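Chitooligosaccharidolytic beta-N-acetylglucosaminidase (Ostrinia furnacalis, PDB 3OZP) hydrolyses beta-linked N-acetylglucosamine units one at a time from the non-reducing ends of chitooligosaccharides, with a preference for shorter substrates. Local coordinates at residues G269-P274 and D335-F340; D277-V282 and D345-A350; V3-S8 and K16-P21. One frame throughout, in Å; residues are numbered along the deposited sequence.

Contact 1: G269-P274 and D335-F340; sequences GVRVLP and DTTDIF
Leu273 and Thr337 mark the tightly packed half of this contact, where the start of barrel strand 271-278 meets the loop leading into the neighbouring parallel strand 340-343. Leu273 CG rests 3.6 Å from Thr337 OG1, and Leu273 CD1 lies 4.0 Å from Ile339 CB. Thr337 turns its hydroxyl opposite the backbone N (chi1 -165°), from where OG1 donates to Ile339 O at 2.7 Å, on a lone pair in the carbonyl plane; this bond within the loop fixes the direction of the hydroxyl. Pro274 CD meets the Thr337 methyl CG2 at 3.8 Å, while Pro274 CG sits 4.0 Å from Phe340 CD2. Ile400 of strand 399-402 touches both Leu273 and Ile339.

Toward Thr336, which is partly exposed, water replaces direct contact. One water links Val270 O to Thr336 OG1; a second donates to both Val272 O and Thr336 OG1. No direct backbone hydrogen bond joins the two segments; these waters connect them instead.

Arg271 grips Asp338 side-on. Arg271 NE gives a nearly straight bond to the syn lone pair of Asp338 OD1 (2.6 Å, 167°), and Arg271 NH1 reaches Asp338 OD2 at 3.1 Å. The two flat groups are only 22° from coplanar, and Ile339 CD1 covers one guanidinium face. Since NH2 bonds to Thr220 OG1 on the preceding strand, the paired charges probably fix the guanidinium's rotation while tying the loop to two barrel strands.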
loop_
_atom_site.group_PDB
_atom_site.type_symbol
_atom_site.label_atom_id
_atom_site.label_comp_id
_atom_site.label_asym_id
_atom_site.label_seq_id
_atom_site.Cartn_x
_atom_site.Cartn_y
_atom_site.Cartn_z
ATOM N N GLY A 269 -19.378 -7.382 16.012
ATOM C CA GLY A 269 -18.718 -7.458 17.319
ATOM C C GLY A 269 -17.635 -6.414 17.520
ATOM O O GLY A 269 -16.724 -6.603 18.331
ATOM N N VAL A 270 -17.739 -5.307 16.787
ATOM C CA VAL A 270 -16.757 -4.227 16.865
ATOM C C VAL A 270 -17.352 -2.956 17.483
ATOM O O VAL A 270 -18.272 -2.343 16.935
ATOM C CB VAL A 270 -16.117 -3.917 15.483
ATOM C CG1 VAL A 270 -15.200 -2.675 15.557
ATOM C CG2 VAL A 270 -15.349 -5.120 14.966
ATOM N N ARG A 271 -16.809 -2.601 18.642
ATOM C CA ARG A 271 -17.095 -1.363 19.357
ATOM C C ARG A 271 -16.451 -0.191 18.610
ATOM O O ARG A 271 -15.245 -0.194 18.369
ATOM C CB ARG A 271 -16.496 -1.481 20.766
ATOM C CG ARG A 271 -16.363 -0.199 21.573
ATOM C CD ARG A 271 -15.263 -0.347 22.634
ATOM N NE ARG A 271 -15.692 -1.103 23.814
ATOM C CZ ARG A 271 -15.189 -2.273 24.214
ATOM N NH1 ARG A 271 -15.659 -2.847 25.313
ATOM N NH2 ARG A 271 -14.220 -2.875 23.533
ATOM N N VAL A 272 -17.261 0.797 18.235
ATOM C CA VAL A 272 -16.739 2.010 17.604
ATOM C C VAL A 272 -16.575 3.102 18.661
ATOM O O VAL A 272 -17.549 3.680 19.140
ATOM C CB VAL A 272 -17.613 2.473 16.403
ATOM C CG1 VAL A 272 -17.030 3.734 15.762
ATOM C CG2 VAL A 272 -17.730 1.358 15.370
ATOM N N LEU A 273 -15.323 3.363 19.014
ATOM C CA LEU A 273 -14.967 4.211 20.143
ATOM C C LEU A 273 -14.404 5.552 19.649
ATOM O O LEU A 273 -13.317 5.594 19.071
ATOM C CB LEU A 273 -13.932 3.477 21.011
ATOM C CG LEU A 273 -13.669 3.862 22.469
ATOM C CD1 LEU A 273 -12.729 2.839 23.119
ATOM C CD2 LEU A 273 -13.100 5.271 22.616
ATOM N N PRO A 274 -15.148 6.655 19.873
ATOM C CA PRO A 274 -14.700 7.960 19.383
ATOM C C PRO A 274 -13.661 8.604 20.291
ATOM O O PRO A 274 -13.710 8.429 21.515
ATOM C CB PRO A 274 -15.984 8.794 19.404
ATOM C CG PRO A 274 -16.774 8.220 20.544
ATOM C CD PRO A 274 -16.467 6.734 20.531
ATOM N N ASP A 335 -23.325 5.451 19.856
ATOM C CA ASP A 335 -24.176 4.993 20.956
ATOM C C ASP A 335 -24.007 3.522 21.356
ATOM O O ASP A 335 -24.809 2.998 22.129
ATOM C CB ASP A 335 -25.653 5.343 20.701
ATOM C CG ASP A 335 -26.264 4.566 19.545
ATOM O OD1 ASP A 335 -25.561 3.779 18.871
ATOM O OD2 ASP A 335 -27.475 4.751 19.307
ATOM N N THR A 336 -22.974 2.862 20.837
ATOM C CA THR A 336 -22.634 1.515 21.297
ATOM C C THR A 336 -21.434 1.536 22.238
ATOM O O THR A 336 -21.200 0.569 22.967
ATOM C CB THR A 336 -22.323 0.536 20.136
ATOM O OG1 THR A 336 -21.239 1.047 19.354
ATOM C CG2 THR A 336 -23.551 0.315 19.256
ATOM N N THR A 337 -20.671 2.627 22.217
ATOM C CA THR A 337 -19.449 2.695 23.013
ATOM C C THR A 337 -19.727 2.814 24.507
ATOM O O THR A 337 -20.642 3.522 24.936
ATOM C CB THR A 337 -18.479 3.815 22.554
ATOM O OG1 THR A 337 -17.186 3.590 23.134
ATOM C CG2 THR A 337 -18.982 5.208 22.947
ATOM N N ASP A 338 -18.912 2.102 25.278
ATOM C CA ASP A 338 -18.974 2.084 26.733
ATOM C C ASP A 338 -17.850 2.939 27.305
ATOM O O ASP A 338 -17.760 3.131 28.517
ATOM C CB ASP A 338 -18.837 0.639 27.235
ATOM C CG ASP A 338 -17.635 -0.085 26.629
ATOM O OD1 ASP A 338 -17.340 0.127 25.430
ATOM O OD2 ASP A 338 -16.982 -0.878 27.345
ATOM N N ILE A 339 -16.994 3.444 26.418
ATOM C CA ILE A 339 -15.777 4.159 26.801
ATOM C C ILE A 339 -15.598 5.387 25.907
ATOM O O ILE A 339 -15.978 5.369 24.739
ATOM C CB ILE A 339 -14.526 3.240 26.669
ATOM C CG1 ILE A 339 -14.673 1.966 27.513
ATOM C CG2 ILE A 339 -13.268 3.975 27.085
ATOM C CD1 ILE A 339 -13.699 0.852 27.113
ATOM N N PHE A 340 -15.019 6.447 26.456
ATOM C CA PHE A 340 -14.737 7.654 25.687
ATOM C C PHE A 340 -13.258 8.005 25.798
ATOM O O PHE A 340 -12.691 7.997 26.896
ATOM C CB PHE A 340 -15.620 8.807 26.179
ATOM C CG PHE A 340 -15.543 10.055 25.336
ATOM C CD1 PHE A 340 -15.398 11.300 25.941
ATOM C CD2 PHE A 340 -15.635 9.992 23.946
ATOM C CE1 PHE A 340 -15.338 12.465 25.178
ATOM C CE2 PHE A 340 -15.573 11.153 23.175
ATOM C CZ PHE A 340 -15.425 12.390 23.792
HETATM O O HOH W 1 -20.288 -0.363 17.317
HETATM O O HOH W 2 -20.329 3.639 19.194
#

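Contact 2: D277-V282 and D345-A350. With OAN (O-(2-acetamido-2-deoxy D-glucopyranosylidene) amino-N-phenylcarbamate), chain B.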
loop_
_atom_site.group_PDB
_atom_site.type_symbol
_atom_site.label_atom_id
_atom_site.label_comp_id
_atom_site.label_asym_id
_atom_site.label_seq_id
_atom_site.Cartn_x
_atom_site.Cartn_y
_atom_site.Cartn_z
ATOM N N ASP A 277 -9.687 14.526 20.819
ATOM C CA ASP A 277 -8.403 14.883 21.397
ATOM C C ASP A 277 -8.404 16.333 21.895
ATOM O O ASP A 277 -8.700 17.263 21.137
ATOM C CB ASP A 277 -7.303 14.666 20.363
ATOM C CG ASP A 277 -5.929 14.568 20.980
ATOM O OD1 ASP A 277 -5.007 14.119 20.274
ATOM O OD2 ASP A 277 -5.771 14.925 22.167
ATOM N N ALA A 278 -8.091 16.510 23.179
ATOM C CA ALA A 278 -8.041 17.831 23.812
ATOM C C ALA A 278 -7.071 17.808 24.999
ATOM O O ALA A 278 -6.896 16.757 25.618
ATOM C CB ALA A 278 -9.433 18.244 24.273
ATOM N N PRO A 279 -6.460 18.965 25.347
ATOM C CA PRO A 279 -6.627 20.311 24.788
ATOM C C PRO A 279 -5.658 20.677 23.664
ATOM O O PRO A 279 -5.807 21.737 23.061
ATOM C CB PRO A 279 -6.380 21.212 26.000
ATOM C CG PRO A 279 -5.358 20.475 26.784
ATOM C CD PRO A 279 -5.618 18.994 26.559
ATOM N N ALA A 280 -4.667 19.831 23.397
ATOM C CA ALA A 280 -3.829 19.999 22.214
ATOM C C ALA A 280 -4.520 19.349 21.013
ATOM O O ALA A 280 -5.643 18.855 21.130
ATOM C CB ALA A 280 -2.447 19.400 22.440
ATOM N N HIS A 281 -3.853 19.357 19.861
ATOM C CA HIS A 281 -4.378 18.694 18.660
ATOM C C HIS A 281 -5.762 19.223 18.275
ATOM O O HIS A 281 -6.689 18.464 17.982
ATOM C CB HIS A 281 -4.370 17.172 18.845
ATOM C CG HIS A 281 -2.994 16.597 18.916
ATOM N ND1 HIS A 281 -2.235 16.347 17.793
ATOM C CD2 HIS A 281 -2.216 16.273 19.975
ATOM C CE1 HIS A 281 -1.058 15.872 18.156
ATOM N NE2 HIS A 281 -1.022 15.815 19.476
ATOM N N VAL A 282 -5.885 20.547 18.323
ATOM C CA VAL A 282 -7.057 21.260 17.831
ATOM C C VAL A 282 -6.549 22.401 16.957
ATOM O O VAL A 282 -5.408 22.836 17.099
ATOM C CB VAL A 282 -7.962 21.812 18.977
ATOM C CG1 VAL A 282 -8.528 20.679 19.829
ATOM C CG2 VAL A 282 -7.212 22.824 19.846
ATOM N N ASP A 345 -2.749 14.005 24.653
ATOM C CA ASP A 345 -1.350 13.845 24.270
ATOM C C ASP A 345 -0.700 15.193 23.985
ATOM O O ASP A 345 -1.328 16.083 23.407
ATOM C CB ASP A 345 -1.180 12.892 23.073
ATOM C CG ASP A 345 -1.968 13.328 21.839
ATOM O OD1 ASP A 345 -3.086 13.855 21.994
ATOM O OD2 ASP A 345 -1.477 13.125 20.710
ATOM N N GLU A 346 0.547 15.335 24.434
ATOM C CA GLU A 346 1.470 16.373 23.957
ATOM C C GLU A 346 1.018 17.829 24.114
ATOM O O GLU A 346 1.101 18.620 23.167
ATOM C CB GLU A 346 1.851 16.096 22.498
ATOM C CG GLU A 346 2.381 14.693 22.272
ATOM C CD GLU A 346 2.574 14.367 20.810
ATOM O OE1 GLU A 346 1.713 14.745 19.981
ATOM O OE2 GLU A 346 3.592 13.729 20.496
ATOM N N VAL A 347 0.569 18.189 25.312
ATOM C CA VAL A 347 0.218 19.579 25.600
ATOM C C VAL A 347 1.481 20.438 25.721
ATOM O O VAL A 347 2.412 20.100 26.449
ATOM C CB VAL A 347 -0.681 19.693 26.845
ATOM C CG1 VAL A 347 -0.902 21.145 27.232
ATOM C CG2 VAL A 347 -2.008 19.027 26.576
ATOM N N SER A 348 1.501 21.537 24.975
ATOM C CA SER A 348 2.642 22.439 24.918
ATOM C C SER A 348 2.505 23.557 25.947
ATOM O O SER A 348 1.491 24.260 25.984
ATOM C CB SER A 348 2.777 23.022 23.511
ATOM O OG SER A 348 3.758 24.047 23.459
ATOM N N GLU A 349 3.531 23.704 26.782
ATOM C CA GLU A 349 3.573 24.762 27.790
ATOM C C GLU A 349 3.864 26.104 27.137
ATOM O O GLU A 349 3.255 27.113 27.489
ATOM C CB GLU A 349 4.631 24.472 28.862
ATOM C CG GLU A 349 4.373 23.224 29.696
ATOM C CD GLU A 349 5.028 21.967 29.134
ATOM O OE1 GLU A 349 5.347 21.920 27.921
ATOM O OE2 GLU A 349 5.225 21.014 29.921
ATOM N N ALA A 350 4.793 26.096 26.181
ATOM C CA ALA A 350 5.204 27.304 25.471
ATOM C C ALA A 350 4.033 27.951 24.745
ATOM O O ALA A 350 3.952 29.177 24.648
ATOM C CB ALA A 350 6.325 26.988 24.491
HETATM C CAH OAN B . -0.084 9.912 21.030
HETATM C CAG OAN B . 0.625 10.215 19.709
HETATM O OAN OAN B . 1.125 9.304 19.051
HETATM N NAI OAN B . 0.660 11.522 19.367
HETATM C CAB OAN B . 1.263 12.038 18.116
HETATM C CAC OAN B . 0.247 11.774 16.977
HETATM O OAJ OAN B . -0.648 12.883 16.867
HETATM C CAD OAN B . 0.962 11.546 15.666
HETATM O OAK OAN B . 0.003 11.334 14.624
HETATM C CAE OAN B . 1.828 10.322 15.864
HETATM C CAF OAN B . 2.531 9.943 14.565
HETATM O OAM OAN B . 3.329 8.775 14.767
HETATM O OAL OAN B . 2.832 10.612 16.868
HETATM C CAA OAN B . 2.562 11.492 17.897
HETATM N NAY OAN B . 3.530 11.862 18.737
HETATM O OAQ OAN B . 4.862 11.247 18.517
HETATM C CAP OAN B . 5.925 12.102 18.439
HETATM O OAR OAN B . 6.096 12.979 19.290
HETATM N NAO OAN B . 6.794 11.916 17.428
HETATM C CAS OAN B . 7.891 12.662 17.248
HETATM C CAT OAN B . 9.049 12.407 17.989
HETATM C CAU OAN B . 10.199 13.169 17.771
HETATM C CAV OAN B . 10.195 14.177 16.802
HETATM C CAW OAN B . 9.046 14.424 16.050
HETATM C CAX OAN B . 7.897 13.660 16.268
HETATM O O HOH W 3 -4.206 16.766 23.735
#
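The active site of this family 20 glycosidase, at the C-terminal mouth of its TIM barrel, brings His281 against Asp345 and Glu346 beside the bound carbamate inhibitor OAN. His281 and Glu346 are assigned, with Asp227, to a charge relay, and the geometry agrees: His281 NE2 donates to Glu346 OE1 at 3.0 Å (146°), the acceptor lying in the ring plane and using its anti lone pair, while ND1 bonds to Asp227 OD1. Both nitrogens are thereby engaged and the ring's rotation is set. Asp345 OD2 also lies close to NE2, but at a poor angle for a hydrogen bond.

Asp345 OD2 instead accepts a hydrogen bond from the acetamido nitrogen OAN NAI (3.0 Å), and Asp345 OD1 lies 2.6 Å from Asp277 OD1, with the two carboxylates 24° from coplanar. Glu346, extended beyond CG, carries OE2 to 2.6 Å from OAN NAY, the nitrogen on the sugar's anomeric carbon. Behind the polar groups, Val347 CG2 packs 3.6 Å from CD of Pro279, whose preceding peptide bond is cis, and Ala280 CB lies 3.6 Å from Asp345 O. A water donates to Asp277 OD2 and Asp345 O, bridging the segments.

A leucine in place of His281 would probably leave Glu346 OE1 and Asp227 OD1 without their shared mate and the Glu346 carboxylate freer to turn. The chemistry fits the substrate-assisted mechanism known for this family, in which an aspartate orients the 2-acetamido group and the adjacent glutamate serves as the acid-base.

Contact 3: V3-S8 and K16-P21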
loop_
_atom_site.group_PDB
_atom_site.type_symbol
_atom_site.label_atom_id
_atom_site.label_comp_id
_atom_site.label_asym_id
_atom_site.label_seq_id
_atom_site.Cartn_x
_atom_site.Cartn_y
_atom_site.Cartn_z
ATOM N N VAL A 3 -4.261 -27.803 -11.979
ATOM C CA VAL A 3 -3.058 -27.859 -11.149
ATOM C C VAL A 3 -2.299 -29.179 -11.332
ATOM O O VAL A 3 -2.894 -30.258 -11.450
ATOM C CB VAL A 3 -3.317 -27.458 -9.651
ATOM C CG1 VAL A 3 -4.794 -27.402 -9.331
ATOM C CG2 VAL A 3 -2.540 -28.330 -8.660
ATOM N N VAL A 4 -0.977 -29.050 -11.382
ATOM C CA VAL A 4 -0.063 -30.113 -11.771
ATOM C C VAL A 4 0.601 -30.750 -10.548
ATOM O O VAL A 4 1.192 -31.827 -10.636
ATOM C CB VAL A 4 0.982 -29.531 -12.781
ATOM C CG1 VAL A 4 2.424 -29.917 -12.443
ATOM C CG2 VAL A 4 0.613 -29.902 -14.209
ATOM N N TRP A 5 0.481 -30.076 -9.409
ATOM C CA TRP A 5 1.190 -30.461 -8.198
ATOM C C TRP A 5 0.268 -31.042 -7.132
ATOM O O TRP A 5 -0.949 -30.897 -7.197
ATOM C CB TRP A 5 1.935 -29.252 -7.620
ATOM C CG TRP A 5 2.919 -28.656 -8.574
ATOM C CD1 TRP A 5 2.750 -27.535 -9.335
ATOM C CD2 TRP A 5 4.219 -29.164 -8.889
ATOM N NE1 TRP A 5 3.868 -27.308 -10.101
ATOM C CE2 TRP A 5 4.790 -28.290 -9.843
ATOM C CE3 TRP A 5 4.965 -30.267 -8.448
ATOM C CZ2 TRP A 5 6.069 -28.490 -10.373
ATOM C CZ3 TRP A 5 6.244 -30.465 -8.974
ATOM C CH2 TRP A 5 6.779 -29.578 -9.930
ATOM N N ARG A 6 0.876 -31.701 -6.154
ATOM C CA ARG A 6 0.191 -32.125 -4.944
ATOM C C ARG A 6 1.123 -31.850 -3.776
ATOM O O ARG A 6 2.317 -31.602 -3.970
ATOM C CB ARG A 6 -0.181 -33.614 -5.011
ATOM C CG ARG A 6 1.014 -34.548 -5.120
ATOM C CD ARG A 6 0.594 -36.012 -5.081
ATOM N NE ARG A 6 1.759 -36.892 -5.054
ATOM C CZ ARG A 6 2.373 -37.300 -3.946
ATOM N NH1 ARG A 6 1.941 -36.916 -2.748
ATOM N NH2 ARG A 6 3.423 -38.102 -4.034
ATOM N N TRP A 7 0.576 -31.884 -2.568
ATOM C CA TRP A 7 1.357 -31.616 -1.374
ATOM C C TRP A 7 1.231 -32.749 -0.363
ATOM O O TRP A 7 0.173 -33.369 -0.237
ATOM C CB TRP A 7 0.953 -30.271 -0.758
ATOM C CG TRP A 7 1.470 -29.092 -1.540
ATOM C CD1 TRP A 7 2.582 -28.348 -1.260
ATOM C CD2 TRP A 7 0.909 -28.540 -2.736
ATOM N NE1 TRP A 7 2.745 -27.362 -2.205
ATOM C CE2 TRP A 7 1.732 -27.457 -3.123
ATOM C CE3 TRP A 7 -0.215 -28.848 -3.517
ATOM C CZ2 TRP A 7 1.471 -26.681 -4.258
ATOM C CZ3 TRP A 7 -0.476 -28.074 -4.649
ATOM C CH2 TRP A 7 0.364 -27.001 -5.004
ATOM N N SER A 8 2.326 -33.017 0.341
ATOM C CA SER A 8 2.368 -34.073 1.343
ATOM C C SER A 8 3.071 -33.569 2.595
ATOM O O SER A 8 4.122 -32.924 2.511
ATOM C CB SER A 8 3.080 -35.308 0.781
ATOM O OG SER A 8 3.242 -36.297 1.785
ATOM N N LYS A 16 5.867 -29.777 -1.823
ATOM C CA LYS A 16 5.289 -29.851 -3.152
ATOM C C LYS A 16 5.888 -31.022 -3.914
ATOM O O LYS A 16 7.109 -31.159 -4.018
ATOM C CB LYS A 16 5.507 -28.544 -3.918
ATOM C CG LYS A 16 4.637 -28.421 -5.161
ATOM C CD LYS A 16 4.783 -27.075 -5.853
ATOM C CE LYS A 16 6.046 -27.008 -6.711
ATOM N NZ LYS A 16 5.952 -25.890 -7.693
ATOM N N LEU A 17 5.010 -31.867 -4.439
ATOM C CA LEU A 17 5.420 -33.047 -5.180
ATOM C C LEU A 17 4.626 -33.133 -6.465
ATOM O O LEU A 17 3.483 -32.676 -6.526
ATOM C CB LEU A 17 5.213 -34.315 -4.336
ATOM C CG LEU A 17 6.048 -34.468 -3.059
ATOM C CD1 LEU A 17 5.535 -35.617 -2.198
ATOM C CD2 LEU A 17 7.533 -34.645 -3.366
ATOM N N LYS A 18 5.235 -33.705 -7.498
ATOM C CA LYS A 18 4.529 -33.929 -8.751
ATOM C C LYS A 18 3.337 -34.843 -8.499
ATOM O O LYS A 18 3.458 -35.843 -7.784
ATOM C CB LYS A 18 5.458 -34.560 -9.790
ATOM C CG LYS A 18 5.047 -34.301 -11.229
ATOM C CD LYS A 18 5.037 -32.804 -11.531
ATOM C CE LYS A 18 5.684 -32.501 -12.868
ATOM N NZ LYS A 18 7.172 -32.634 -12.816
ATOM N N ASN A 19 2.185 -34.482 -9.054
ATOM C CA ASN A 19 1.010 -35.341 -8.982
ATOM C C ASN A 19 1.082 -36.361 -10.117
ATOM O O ASN A 19 0.431 -36.208 -11.151
ATOM C CB ASN A 19 -0.281 -34.511 -9.040
ATOM C CG ASN A 19 -1.542 -35.348 -8.804
ATOM O OD1 ASN A 19 -2.639 -34.949 -9.197
ATOM N ND2 ASN A 19 -1.390 -36.500 -8.157
ATOM N N ASP A 20 1.909 -37.382 -9.923
ATOM C CA ASP A 20 2.145 -38.407 -10.942
ATOM C C ASP A 20 0.960 -39.373 -11.019
ATOM O O ASP A 20 0.457 -39.805 -9.981
ATOM C CB ASP A 20 3.452 -39.157 -10.662
ATOM C CG ASP A 20 4.694 -38.334 -11.017
ATOM O OD1 ASP A 20 5.720 -38.484 -10.325
ATOM O OD2 ASP A 20 4.651 -37.542 -11.990
ATOM N N PRO A 21 0.507 -39.698 -12.248
ATOM C CA PRO A 21 -0.699 -40.506 -12.480
ATOM C C PRO A 21 -0.617 -41.957 -11.979
ATOM O O PRO A 21 -1.653 -42.552 -11.666
ATOM C CB PRO A 21 -0.853 -40.479 -14.007
ATOM C CG PRO A 21 0.512 -40.167 -14.527
ATOM C CD PRO A 21 1.094 -39.227 -13.517
HETATM O O HOH W 4 0.729 -33.438 -12.816
HETATM O O HOH W 5 1.835 -38.893 -7.327
HETATM O O HOH W 6 5.137 -37.690 -6.815
#
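A tryptophan held between two lysine chains is the striking feature here: Trp5 has Lys16 over one face of its indole and Lys18 over the other. Lys16 NZ stands 3.6 Å from the centroid of the Trp5 five-membered ring, 21° off its normal, a cation-pi contact; Lys16 CE makes a CH-pi contact with the six-membered ring. On the far face, Lys18 CD lies 4.1 Å from the centroid of that Trp5 six-membered ring. The Lys16 chain leaves CB pointing away from its own backbone N (chi1 -165°) and bends at chi3 (80°), which carries it past Trp7 and over Trp5; Lys16 CG also packs against the Trp7 face.

The two ammonium groups continue to the second subunit, in salt bridges with its Glu284 (Lys16) and Asp288 (Lys18), while Trp5 NE1 bonds to its Phe244 O. Trp7 NE1 instead holds Gln565 O of its own chain.

On the face that carries Arg6 and Leu17, Leu17 CB covers one side of the Arg6 guanidinium, and Arg6 NH2 comes 3.7 Å from Leu17 CD1. Arg6 NE reaches Lys18 O only weakly; one water accepts from Arg6 NE and another from Arg6 NH2.

Arg6 and Leu17 form a hydrogen-bonded pair, Arg6 N to Leu17 O 2.8 Å and Leu17 N to Arg6 O 2.7 Å, flanked by the non-hydrogen-bonded pairs Trp5–Lys18 and Trp7–Lys16. These pairings define an antiparallel beta hairpin, one whose Trp5, Lys16 and Lys18 side chains meet the second subunit.

How the contacts relate
Contacts 1 and 2 share strand 271-278 of the catalytic barrel and alternate along the chain: each joins this strand or its following loop to residues at the start of, or just after, strand 340-343. Their centres are 24 Å apart. Contact 1 lies at the strands' starting end, with the Leu273 side chain about 14 Å from the bound OAN, whereas contact 2 touches the inhibitor directly. Contact 3 closes earlier in the sequence and stands apart: its nearest atoms are about 33 Å from contact 1 and about 47 Å from contact 2, which lies on the opposite side of the chain's centre. Barrel framework, catalytic mouth and dimer-facing hairpin are thus three spatially separate regions.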